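Local coordinates for protein copper induced nitroreductase D (Lactococcus lactis, PDB 4BNB) that probably works as an FMN-dependent oxidoreductase of the nitroreductase family, and here holds the nitroaromatic compound 4-nitroquinoline 1-oxide beside its flavin, at residues A[8-13]-A[183-188]; A[13-18]-A[92-97]. One frame throughout, in Å; residues are numbered along the deposited sequence.

Contact 1. Residues A[8-13]-A[183-188]. With FMN (flavin mononucleotide), chain B; YHX (4-nitroquinoline 1-oxide), chain D.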
ATOM      1  N   ASN A   8      12.911   8.036  -5.846  1.00 12.43           N
ATOM      2  CA  ASN A   8      13.694   8.723  -4.820  0.60 13.41           C
ATOM      3  C   ASN A   8      13.528   8.120  -3.429  1.00 13.55           C
ATOM      4  O   ASN A   8      14.407   8.259  -2.578  1.00 16.13           O
ATOM      5  CB  ASN A   8      13.331  10.210  -4.773  0.60 16.28           C
ATOM      6  CG  ASN A   8      13.937  10.997  -5.919  0.60 14.72           C
ATOM      7  OD1 ASN A   8      14.873  10.541  -6.573  0.60 17.75           O
ATOM      8  ND2 ASN A   8      13.410  12.193  -6.160  0.60 15.53           N
ATOM      9  N   ARG A   9      12.398   7.455  -3.195  1.00 11.17           N
ATOM     10  CA  ARG A   9      12.154   6.810  -1.909  1.00  9.38           C
ATOM     11  C   ARG A   9      12.988   5.544  -1.812  1.00  9.27           C
ATOM     12  O   ARG A   9      12.885   4.660  -2.659  1.00 10.89           O
ATOM     13  CB  ARG A   9      10.678   6.452  -1.734  1.00  9.84           C
ATOM     14  CG  ARG A   9      10.360   5.803  -0.385  1.00  9.27           C
ATOM     15  CD  ARG A   9       9.392   4.634  -0.521  1.00 10.01           C
ATOM     16  NE  ARG A   9       9.848   3.692  -1.536  1.00 11.13           N
ATOM     17  CZ  ARG A   9      10.757   2.744  -1.332  1.00  8.76           C
ATOM     18  NH1 ARG A   9      11.309   2.585  -0.133  1.00  9.92           N
ATOM     19  NH2 ARG A   9      11.114   1.950  -2.328  1.00 10.37           N
ATOM     20  N   ARG A  10      13.817   5.462  -0.778  1.00  9.50           N
ATOM     21  CA  ARG A  10      14.638   4.280  -0.557  1.00  8.68           C
ATOM     22  C   ARG A  10      14.759   3.993   0.932  1.00  9.34           C
ATOM     23  O   ARG A  10      14.517   4.861   1.771  1.00 10.86           O
ATOM     24  CB  ARG A  10      16.035   4.466  -1.155  1.00 10.68           C
ATOM     25  CG  ARG A  10      16.071   4.598  -2.676  1.00 13.40           C
ATOM     26  CD  ARG A  10      15.678   3.308  -3.389  1.00 12.34           C
ATOM     27  NE  ARG A  10      16.498   2.176  -2.966  1.00 11.86           N
ATOM     28  CZ  ARG A  10      17.736   1.938  -3.385  1.00 15.14           C
ATOM     29  NH1 ARG A  10      18.323   2.752  -4.251  1.00 20.17           N
ATOM     30  NH2 ARG A  10      18.393   0.883  -2.927  1.00 16.62           N
ATOM     31  N   THR A  11      15.136   2.762   1.247  1.00  9.22           N
ATOM     32  CA  THR A  11      15.447   2.378   2.610  1.00 10.90           C
ATOM     33  C   THR A  11      16.795   2.977   2.988  1.00 11.59           C
ATOM     34  O   THR A  11      17.815   2.682   2.362  1.00 12.97           O
ATOM     35  CB  THR A  11      15.482   0.847   2.756  1.00 10.68           C
ATOM     36  OG1 THR A  11      14.146   0.335   2.666  1.00  9.64           O
ATOM     37  CG2 THR A  11      16.091   0.432   4.089  1.00 10.39           C
ATOM     38  N   ILE A  12      16.777   3.847   3.992  1.00  9.74           N
ATOM     39  CA  ILE A  12      17.981   4.489   4.500  1.00 10.64           C
ATOM     40  C   ILE A  12      18.147   4.116   5.964  1.00  9.48           C
ATOM     41  O   ILE A  12      17.323   4.491   6.801  1.00 10.85           O
ATOM     42  CB  ILE A  12      17.882   6.024   4.395  1.00 12.31           C
ATOM     43  CG1 ILE A  12      17.618   6.450   2.946  1.00 11.71           C
ATOM     44  CG2 ILE A  12      19.144   6.683   4.941  1.00 11.50           C
ATOM     45  CD1 ILE A  12      18.754   6.142   1.987  1.00 14.75           C
ATOM     46  N   TYR A  13      19.206   3.375   6.270  1.00 10.28           N
ATOM     47  CA  TYR A  13      19.449   2.928   7.639  1.00 11.06           C
ATOM     48  C   TYR A  13      20.278   3.936   8.432  1.00 12.16           C
ATOM     49  O   TYR A  13      20.116   4.061   9.646  1.00 15.26           O
ATOM     50  CB  TYR A  13      20.131   1.558   7.645  1.00 13.10           C
ATOM     51  CG  TYR A  13      19.225   0.441   7.179  1.00 12.40           C
ATOM     52  CD1 TYR A  13      18.064   0.131   7.874  1.00 11.47           C
ATOM     53  CD2 TYR A  13      19.532  -0.307   6.049  1.00 12.32           C
ATOM     54  CE1 TYR A  13      17.229  -0.888   7.455  1.00 13.65           C
ATOM     55  CE2 TYR A  13      18.702  -1.331   5.623  1.00 11.62           C
ATOM     56  CZ  TYR A  13      17.553  -1.615   6.330  1.00 14.81           C
ATOM     57  OH  TYR A  13      16.723  -2.634   5.913  1.00 14.99           O
ATOM     58  N   ALA A 183      24.044   8.351   5.091  1.00 14.69           N
ATOM     59  CA  ALA A 183      24.741   7.518   4.118  1.00 16.41           C
ATOM     60  C   ALA A 183      23.737   7.080   3.060  1.00 13.97           C
ATOM     61  O   ALA A 183      22.554   6.928   3.358  1.00 16.19           O
ATOM     62  CB  ALA A 183      25.378   6.310   4.790  1.00 19.18           C
ATOM     63  N   PRO A 184      24.201   6.884   1.817  1.00 17.39           N
ATOM     64  CA  PRO A 184      23.292   6.564   0.711  1.00 18.48           C
ATOM     65  C   PRO A 184      22.660   5.181   0.833  1.00 20.64           C
ATOM     66  O   PRO A 184      23.169   4.325   1.557  1.00 15.99           O
ATOM     67  CB  PRO A 184      24.203   6.625  -0.518  1.00 26.38           C
ATOM     68  CG  PRO A 184      25.562   6.331   0.005  1.00 35.21           C
ATOM     69  CD  PRO A 184      25.611   6.912   1.386  1.00 23.11           C
ATOM     70  N   ALA A 185      21.552   4.979   0.126  1.00 17.37           N
ATOM     71  CA  ALA A 185      20.907   3.675   0.069  1.00 16.42           C
ATOM     72  C   ALA A 185      21.871   2.660  -0.524  1.00 18.84           C
ATOM     73  O   ALA A 185      22.778   3.016  -1.275  1.00 22.80           O
ATOM     74  CB  ALA A 185      19.642   3.751  -0.769  1.00 20.70           C
ATOM     75  N   GLY A 186      21.668   1.393  -0.190  1.00 19.58           N
ATOM     76  CA  GLY A 186      22.480   0.330  -0.748  1.00 20.84           C
ATOM     77  C   GLY A 186      22.071   0.002  -2.170  1.00 15.63           C
ATOM     78  O   GLY A 186      21.188   0.643  -2.742  1.00 22.58           O
ATOM     79  N   GLU A 187      22.720  -1.004  -2.744  1.00 23.16           N
ATOM     80  CA  GLU A 187      22.377  -1.477  -4.078  1.00 19.22           C
ATOM     81  C   GLU A 187      21.063  -2.247  -4.036  1.00 16.00           C
ATOM     82  O   GLU A 187      20.733  -2.870  -3.025  1.00 22.28           O
ATOM     83  CB  GLU A 187      23.490  -2.373  -4.615  1.00 22.57           C
ATOM     84  CG  GLU A 187      24.775  -1.632  -4.939  1.00 26.03           C
ATOM     85  CD  GLU A 187      25.929  -2.569  -5.235  1.00 36.44           C
ATOM     86  OE1 GLU A 187      25.713  -3.801  -5.261  1.00 33.36           O
ATOM     87  OE2 GLU A 187      27.055  -2.071  -5.442  1.00 37.95           O
ATOM     88  N   LYS A 188      20.310  -2.195  -5.131  1.00 19.22           N
ATOM     89  CA  LYS A 188      19.042  -2.913  -5.220  1.00 16.39           C
ATOM     90  C   LYS A 188      18.832  -3.480  -6.619  1.00 14.78           C
ATOM     91  O   LYS A 188      19.076  -2.805  -7.617  1.00 20.41           O
ATOM     92  CB  LYS A 188      17.871  -1.996  -4.850  1.00 19.11           C
ATOM     93  CG  LYS A 188      16.522  -2.697  -4.892  1.00 16.49           C
ATOM     94  CD  LYS A 188      15.402  -1.839  -4.316  1.00 19.92           C
ATOM     95  CE  LYS A 188      15.100  -0.640  -5.195  1.00 19.28           C
ATOM     96  NZ  LYS A 188      13.781  -0.034  -4.854  1.00 12.92           N
TER
HETATM   97  N1  FMN B 504      13.098  -3.234   5.970  1.00  9.58           N
HETATM   98  C2  FMN B 504      13.702  -3.526   7.318  1.00 12.59           C
HETATM   99  O2  FMN B 504      14.816  -3.191   7.539  1.00 12.74           O
HETATM  100  N3  FMN B 504      12.928  -4.212   8.314  1.00 15.69           N
HETATM  101  C4  FMN B 504      11.636  -4.608   8.066  1.00 15.10           C
HETATM  102  O4  FMN B 504      10.981  -5.108   8.923  1.00 14.36           O
HETATM  103  C4A FMN B 504      11.046  -4.329   6.749  1.00 10.06           C
HETATM  104  N5  FMN B 504       9.863  -4.700   6.482  1.00 10.58           N
HETATM  105  C5A FMN B 504       9.201  -4.231   5.211  1.00  9.92           C
HETATM  106  C6  FMN B 504       7.722  -4.512   5.003  1.00 10.89           C
HETATM  107  C7  FMN B 504       7.113  -4.099   3.905  1.00 11.40           C
HETATM  108  C7M FMN B 504       5.629  -4.396   3.712  1.00 12.11           C
HETATM  109  C8  FMN B 504       7.898  -3.332   2.837  1.00 15.43           C
HETATM  110  C8M FMN B 504       7.164  -2.823   1.601  1.00 15.56           C
HETATM  111  C9  FMN B 504       9.194  -3.094   3.005  1.00 13.17           C
HETATM  112  C9A FMN B 504       9.901  -3.572   4.269  1.00 12.24           C
HETATM  113  N10 FMN B 504      11.309  -3.328   4.466  1.00 10.93           N
HETATM  114  C10 FMN B 504      11.861  -3.611   5.714  1.00  8.75           C
HETATM  115  C1' FMN B 504      12.091  -2.623   3.467  1.00  9.78           C
HETATM  116  C2' FMN B 504      12.304  -3.508   2.239  1.00 10.68           C
HETATM  117  O2' FMN B 504      13.254  -4.502   2.513  1.00 11.46           O
HETATM  118  C3' FMN B 504      12.772  -2.600   1.104  1.00  9.69           C
HETATM  119  O3' FMN B 504      11.709  -1.728   0.823  1.00  8.72           O
HETATM  120  C4' FMN B 504      13.136  -3.395  -0.153  1.00 10.12           C
HETATM  121  O4' FMN B 504      14.311  -4.135   0.059  1.00 10.40           O
HETATM  122  C5' FMN B 504      13.351  -2.426  -1.317  1.00 10.00           C
HETATM  123  O5' FMN B 504      14.373  -1.516  -1.003  1.00 10.32           O
HETATM  124  P   FMN B 504      14.088   0.106  -0.978  1.00  9.65           P
HETATM  125  O1P FMN B 504      13.479   0.501  -2.250  1.00 11.31           O
HETATM  126  O2P FMN B 504      13.056   0.454   0.244  1.00  9.55           O
HETATM  127  O3P FMN B 504      15.531   0.861  -0.760  1.00 11.58           O
HETATM  128  O01 YHX D1204      21.985   0.583  11.404  0.83 62.04           O
HETATM  129  N02 YHX D1204      20.985  -0.221  11.209  0.83 61.58           N
HETATM  130  O03 YHX D1204      20.030  -0.155  11.965  0.83 46.51           O
HETATM  131  C04 YHX D1204      21.051  -1.145  10.109  0.83 32.76           C
HETATM  132  C05 YHX D1204      22.160  -1.052   9.255  0.83 40.95           C
HETATM  133  C06 YHX D1204      22.293  -1.914   8.165  0.83 32.65           C
HETATM  134  N07 YHX D1204      21.365  -2.844   7.916  0.83 35.40           N
HETATM  135  O08 YHX D1204      21.505  -3.635   6.899  0.83 40.25           O
HETATM  136  C09 YHX D1204      20.260  -2.973   8.728  0.83 22.55           C
HETATM  137  C10 YHX D1204      20.063  -2.163   9.813  0.83 35.81           C
HETATM  138  C11 YHX D1204      18.883  -2.365  10.603  0.83 33.54           C
HETATM  139  C12 YHX D1204      17.964  -3.360  10.274  0.83 32.77           C
HETATM  140  C13 YHX D1204      18.178  -4.176   9.164  0.83 44.91           C
HETATM  141  C14 YHX D1204      19.315  -3.991   8.390  0.83 34.14           C
HETATM  142  O   HOH W   1      21.067   2.513  -5.343  1.00 45.27           O
HETATM  143  O   HOH W   2      19.086   0.646   1.110  1.00 20.92           O
HETATM  144  O   HOH W   3      21.952   4.511   4.739  1.00 15.52           O

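Contact 2. Residues A[13-18]-A[92-97]. With YHX (4-nitroquinoline 1-oxide), chain D; FMN (flavin mononucleotide), chain B.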
ATOM      1  N   TYR A  13      19.206   3.375   6.270  1.00 10.28           N
ATOM      2  CA  TYR A  13      19.449   2.928   7.639  1.00 11.06           C
ATOM      3  C   TYR A  13      20.278   3.936   8.432  1.00 12.16           C
ATOM      4  O   TYR A  13      20.116   4.061   9.646  1.00 15.26           O
ATOM      5  CB  TYR A  13      20.131   1.558   7.645  1.00 13.10           C
ATOM      6  CG  TYR A  13      19.225   0.441   7.179  1.00 12.40           C
ATOM      7  CD1 TYR A  13      18.064   0.131   7.874  1.00 11.47           C
ATOM      8  CD2 TYR A  13      19.532  -0.307   6.049  1.00 12.32           C
ATOM      9  CE1 TYR A  13      17.229  -0.888   7.455  1.00 13.65           C
ATOM     10  CE2 TYR A  13      18.702  -1.331   5.623  1.00 11.62           C
ATOM     11  CZ  TYR A  13      17.553  -1.615   6.330  1.00 14.81           C
ATOM     12  OH  TYR A  13      16.723  -2.634   5.913  1.00 14.99           O
ATOM     13  N   ALA A  14      21.163   4.650   7.744  1.00 11.85           N
ATOM     14  CA  ALA A  14      22.016   5.641   8.388  1.00 11.87           C
ATOM     15  C   ALA A  14      21.281   6.971   8.491  1.00 13.25           C
ATOM     16  O   ALA A  14      21.285   7.773   7.551  1.00 13.26           O
ATOM     17  CB  ALA A  14      23.310   5.809   7.613  1.00 15.58           C
ATOM     18  N   LEU A  15      20.653   7.199   9.640  1.00 10.50           N
ATOM     19  CA  LEU A  15      19.815   8.374   9.843  1.00 10.21           C
ATOM     20  C   LEU A  15      20.308   9.238  11.000  1.00 12.05           C
ATOM     21  O   LEU A  15      20.863   8.732  11.979  1.00 14.70           O
ATOM     22  CB  LEU A  15      18.368   7.948  10.102  1.00  9.76           C
ATOM     23  CG  LEU A  15      17.672   7.227   8.946  1.00 10.88           C
ATOM     24  CD1 LEU A  15      16.313   6.705   9.384  1.00 12.36           C
ATOM     25  CD2 LEU A  15      17.532   8.144   7.740  1.00 12.95           C
ATOM     26  N   GLY A  16      20.097  10.546  10.878  1.00 11.28           N
ATOM     27  CA  GLY A  16      20.453  11.489  11.924  1.00 11.84           C
ATOM     28  C   GLY A  16      19.326  12.459  12.227  1.00 13.30           C
ATOM     29  O   GLY A  16      18.176  12.231  11.848  1.00 10.64           O
ATOM     30  N   ARG A  17      19.661  13.559  12.896  1.00 13.63           N
ATOM     31  CA  ARG A  17      18.652  14.495  13.385  1.00 12.01           C
ATOM     32  C   ARG A  17      18.822  15.890  12.795  1.00 13.52           C
ATOM     33  O   ARG A  17      18.342  16.873  13.357  1.00 14.39           O
ATOM     34  CB  ARG A  17      18.706  14.545  14.910  1.00 14.42           C
ATOM     35  CG  ARG A  17      18.551  13.171  15.528  1.00 14.97           C
ATOM     36  CD  ARG A  17      18.338  13.225  17.021  1.00 19.41           C
ATOM     37  NE  ARG A  17      17.990  11.909  17.543  1.00 19.91           N
ATOM     38  CZ  ARG A  17      17.781  11.640  18.827  1.00 25.54           C
ATOM     39  NH1 ARG A  17      17.885  12.597  19.739  1.00 41.89           N
ATOM     40  NH2 ARG A  17      17.468  10.408  19.200  1.00 29.38           N
ATOM     41  N   ASN A  18      19.487  15.964  11.647  1.00 12.83           N
ATOM     42  CA  ASN A  18      19.687  17.225  10.941  1.00 12.56           C
ATOM     43  C   ASN A  18      18.428  17.572  10.148  1.00 13.25           C
ATOM     44  O   ASN A  18      18.428  17.570   8.915  1.00 12.84           O
ATOM     45  CB  ASN A  18      20.907  17.109  10.023  1.00 13.71           C
ATOM     46  CG  ASN A  18      21.227  18.398   9.288  1.00 14.36           C
ATOM     47  OD1 ASN A  18      20.894  19.494   9.742  1.00 13.16           O
ATOM     48  ND2 ASN A  18      21.890  18.268   8.140  1.00 13.34           N
ATOM     49  N   LYS A  92      17.516   4.531  17.111  1.00 18.25           N
ATOM     50  CA  LYS A  92      17.360   5.604  18.083  1.00 17.82           C
ATOM     51  C   LYS A  92      17.989   6.897  17.578  1.00 22.29           C
ATOM     52  O   LYS A  92      17.476   7.985  17.835  1.00 19.37           O
ATOM     53  CB  LYS A  92      17.997   5.211  19.416  1.00 19.69           C
ATOM     54  CG  LYS A  92      17.946   6.314  20.457  1.00 25.08           C
ATOM     55  CD  LYS A  92      18.741   5.951  21.696  1.00 26.45           C
ATOM     56  CE  LYS A  92      18.992   7.174  22.557  1.00 33.25           C
ATOM     57  NZ  LYS A  92      19.962   6.891  23.648  1.00 35.49           N
ATOM     58  N   ALA A  93      19.096   6.771  16.852  1.00 17.28           N
ATOM     59  CA  ALA A  93      19.853   7.934  16.396  1.00 16.70           C
ATOM     60  C   ALA A  93      19.065   8.776  15.394  1.00 14.42           C
ATOM     61  O   ALA A  93      19.407   9.933  15.144  1.00 15.65           O
ATOM     62  CB  ALA A  93      21.176   7.493  15.791  1.00 18.36           C
ATOM     63  N   ALA A  94      18.019   8.190  14.820  1.00 14.40           N
ATOM     64  CA  ALA A  94      17.157   8.899  13.883  1.00 12.21           C
ATOM     65  C   ALA A  94      16.398  10.032  14.572  1.00 12.88           C
ATOM     66  O   ALA A  94      16.396  10.141  15.799  1.00 14.00           O
ATOM     67  CB  ALA A  94      16.182   7.928  13.241  1.00 13.57           C
ATOM     68  N   PHE A  95      15.750  10.872  13.773  1.00 12.54           N
ATOM     69  CA  PHE A  95      15.009  12.013  14.299  1.00 10.63           C
ATOM     70  C   PHE A  95      13.704  11.590  14.968  1.00 10.27           C
ATOM     71  O   PHE A  95      13.306  12.152  15.989  1.00 12.26           O
ATOM     72  CB  PHE A  95      14.715  13.018  13.182  1.00 12.37           C
ATOM     73  CG  PHE A  95      14.005  14.246  13.659  1.00 10.63           C
ATOM     74  CD1 PHE A  95      14.711  15.284  14.240  1.00 13.88           C
ATOM     75  CD2 PHE A  95      12.630  14.361  13.539  1.00 14.52           C
ATOM     76  CE1 PHE A  95      14.063  16.411  14.691  1.00 14.07           C
ATOM     77  CE2 PHE A  95      11.976  15.486  13.989  1.00 17.28           C
ATOM     78  CZ  PHE A  95      12.693  16.513  14.561  1.00 16.88           C
ATOM     79  N   GLY A  96      13.032  10.600  14.393  1.00 10.78           N
ATOM     80  CA  GLY A  96      11.766  10.156  14.941  1.00 11.03           C
ATOM     81  C   GLY A  96      11.345   8.792  14.446  1.00 12.00           C
ATOM     82  O   GLY A  96      12.033   8.168  13.637  1.00  9.77           O
ATOM     83  N   THR A  97      10.208   8.331  14.954  1.00 10.15           N
ATOM     84  CA  THR A  97       9.600   7.087  14.515  1.00  9.90           C
ATOM     85  C   THR A  97       8.104   7.316  14.358  1.00  9.58           C
ATOM     86  O   THR A  97       7.455   7.883  15.239  1.00 10.91           O
ATOM     87  CB  THR A  97       9.833   5.944  15.524  1.00 11.17           C
ATOM     88  OG1 THR A  97      11.239   5.759  15.726  1.00 12.11           O
ATOM     89  CG2 THR A  97       9.228   4.643  15.021  1.00 10.48           C
TER
HETATM   90  O01 YHX D1204      21.985   0.583  11.404  0.83 62.04           O
HETATM   91  N02 YHX D1204      20.985  -0.221  11.209  0.83 61.58           N
HETATM   92  O03 YHX D1204      20.030  -0.155  11.965  0.83 46.51           O
HETATM   93  C04 YHX D1204      21.051  -1.145  10.109  0.83 32.76           C
HETATM   94  C05 YHX D1204      22.160  -1.052   9.255  0.83 40.95           C
HETATM   95  C06 YHX D1204      22.293  -1.914   8.165  0.83 32.65           C
HETATM   96  N07 YHX D1204      21.365  -2.844   7.916  0.83 35.40           N
HETATM   97  O08 YHX D1204      21.505  -3.635   6.899  0.83 40.25           O
HETATM   98  C09 YHX D1204      20.260  -2.973   8.728  0.83 22.55           C
HETATM   99  C10 YHX D1204      20.063  -2.163   9.813  0.83 35.81           C
HETATM  100  C11 YHX D1204      18.883  -2.365  10.603  0.83 33.54           C
HETATM  101  C12 YHX D1204      17.964  -3.360  10.274  0.83 32.77           C
HETATM  102  C13 YHX D1204      18.178  -4.176   9.164  0.83 44.91           C
HETATM  103  C14 YHX D1204      19.315  -3.991   8.390  0.83 34.14           C
HETATM  104  N1  FMN B 504      13.098  -3.234   5.970  1.00  9.58           N
HETATM  105  C2  FMN B 504      13.702  -3.526   7.318  1.00 12.59           C
HETATM  106  O2  FMN B 504      14.816  -3.191   7.539  1.00 12.74           O
HETATM  107  N3  FMN B 504      12.928  -4.212   8.314  1.00 15.69           N
HETATM  108  C4  FMN B 504      11.636  -4.608   8.066  1.00 15.10           C
HETATM  109  O4  FMN B 504      10.981  -5.108   8.923  1.00 14.36           O
HETATM  110  C4A FMN B 504      11.046  -4.329   6.749  1.00 10.06           C
HETATM  111  N5  FMN B 504       9.863  -4.700   6.482  1.00 10.58           N
HETATM  112  C5A FMN B 504       9.201  -4.231   5.211  1.00  9.92           C
HETATM  113  C6  FMN B 504       7.722  -4.512   5.003  1.00 10.89           C
HETATM  114  C7  FMN B 504       7.113  -4.099   3.905  1.00 11.40           C
HETATM  115  C7M FMN B 504       5.629  -4.396   3.712  1.00 12.11           C
HETATM  116  C8  FMN B 504       7.898  -3.332   2.837  1.00 15.43           C
HETATM  117  C8M FMN B 504       7.164  -2.823   1.601  1.00 15.56           C
HETATM  118  C9  FMN B 504       9.194  -3.094   3.005  1.00 13.17           C
HETATM  119  C9A FMN B 504       9.901  -3.572   4.269  1.00 12.24           C
HETATM  120  N10 FMN B 504      11.309  -3.328   4.466  1.00 10.93           N
HETATM  121  C10 FMN B 504      11.861  -3.611   5.714  1.00  8.75           C
HETATM  122  C1' FMN B 504      12.091  -2.623   3.467  1.00  9.78           C
HETATM  123  C2' FMN B 504      12.304  -3.508   2.239  1.00 10.68           C
HETATM  124  O2' FMN B 504      13.254  -4.502   2.513  1.00 11.46           O
HETATM  125  C3' FMN B 504      12.772  -2.600   1.104  1.00  9.69           C
HETATM  126  O3' FMN B 504      11.709  -1.728   0.823  1.00  8.72           O
HETATM  127  C4' FMN B 504      13.136  -3.395  -0.153  1.00 10.12           C
HETATM  128  O4' FMN B 504      14.311  -4.135   0.059  1.00 10.40           O
HETATM  129  C5' FMN B 504      13.351  -2.426  -1.317  1.00 10.00           C
HETATM  130  O5' FMN B 504      14.373  -1.516  -1.003  1.00 10.32           O
HETATM  131  P   FMN B 504      14.088   0.106  -0.978  1.00  9.65           P
HETATM  132  O1P FMN B 504      13.479   0.501  -2.250  1.00 11.31           O
HETATM  133  O2P FMN B 504      13.056   0.454   0.244  1.00  9.55           O
HETATM  134  O3P FMN B 504      15.531   0.861  -0.760  1.00 11.58           O

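Contact 1. Residues A[8-13]-A[183-188]
Arg9 and Lys188 come together on one phosphate oxygen, FMN O1P, which takes bonds from Arg9 NH2 and, at 2.7 Å, from Lys188 NZ. The other terminal nitrogen, Arg9 NH1, reaches FMN O2P almost straight (2.8 Å, 173°), so the guanidinium meets the phosphate edge-on; the phosphate's negative charge probably offsets the closeness of the cations. Arg10, bent at chi2 and chi3, splits its N-H groups between two partners: NE bonds FMN O3P, while NH2 bonds Gly186 O (2.8 Å) from above the carbonyl plane. Its guanidinium is sandwiched between Ala185 CB, over the centre of one face, 3.7 Å from its plane, and Lys188 CE, nearer the rim of the opposite face; a methyl suits the first place and an aliphatic chain the second. Thr11 adds its backbone N to O3P and OG1 to FMN O2P (2.7 Å), a short polar side chain fitting so close to the anion. Water 2 links Thr11 O to Gly186 N. Ile12 adds an apolar contact, CD1 packing on Ala185 CB at 3.8 Å. This phosphate pocket lies beside helix 120-142, whose Trp137 makes a cation-pi contact with Arg9, and strand 145-150, where Ala147 shares backbone hydrogen bonds with Ile12.

Contact 2. Residues A[13-18]-A[92-97]
Lys92 O is gripped twice, by Arg17 NH2 at 2.8 Å and by Gln55 NE2 of helix 52-72. The Arg17 bond is fairly straight (157°) and lies in the guanidinium plane. Arg17 NE turns to Ala94 O at 3.0 Å, standing well above that carbonyl's plane, and has a weak, longer bond to Ala93 O. Three successive carbonyls, where helix 87-92 gives way to strand 96-103, thus face one side chain. Arginine suits the place because its chain, extended from CG to NE, carries several N-H groups across, and NH2 also forms a salt bridge with Asp56. On the way its CB passes Phe95 CD1, part of an aromatic side chain that also touches Val19. Leu15 CB meets Ala94 CB at 3.8 Å, where a methyl allows the chains to come close; both side chains rest on Val177. At the start of the segment Tyr13 points to the cofactor: with CG beside the backbone N (chi1 -70°), its ring puts OH 2.6 Å from FMN O2 as donor, and the nitroquinoline lies over one ring face. A leucine in place of Tyr13 would probably leave FMN O2 without its hydroxyl donor and the quinoline without a flat surface to lie against. Gly16 pairs with Ser180, and Gly96 with Phe178, whose facing of both Phe95 and Gly96 makes a classic beta bulge, so short strand 15-16 and the start of strand 96-103 come together against the end of strand 170-181.

In the fold
After helix 2-8 the chain runs through residues 8-13 and straight on into 13-18, so the two contacts share Tyr13. Contact 2 closes first, when the chain returns at 92-97 after helices 22-34, 52-72 and 87-92. Contact 1 closes much later, at 183-188 beyond strand 170-181, so the smaller loop is nested in the larger. Contact 2 ties this N-terminal run to the turn between helix 87-92 and strand 96-103, and contact 1 ties it to the loop after strand 170-181. The contacts also meet directly, Ala14 CB packing on Ala183 CB at 3.5 Å. Both contacts thus hold the same short run, which carries phosphate ligands and the flavin-facing Tyr13, against later parts of the chain.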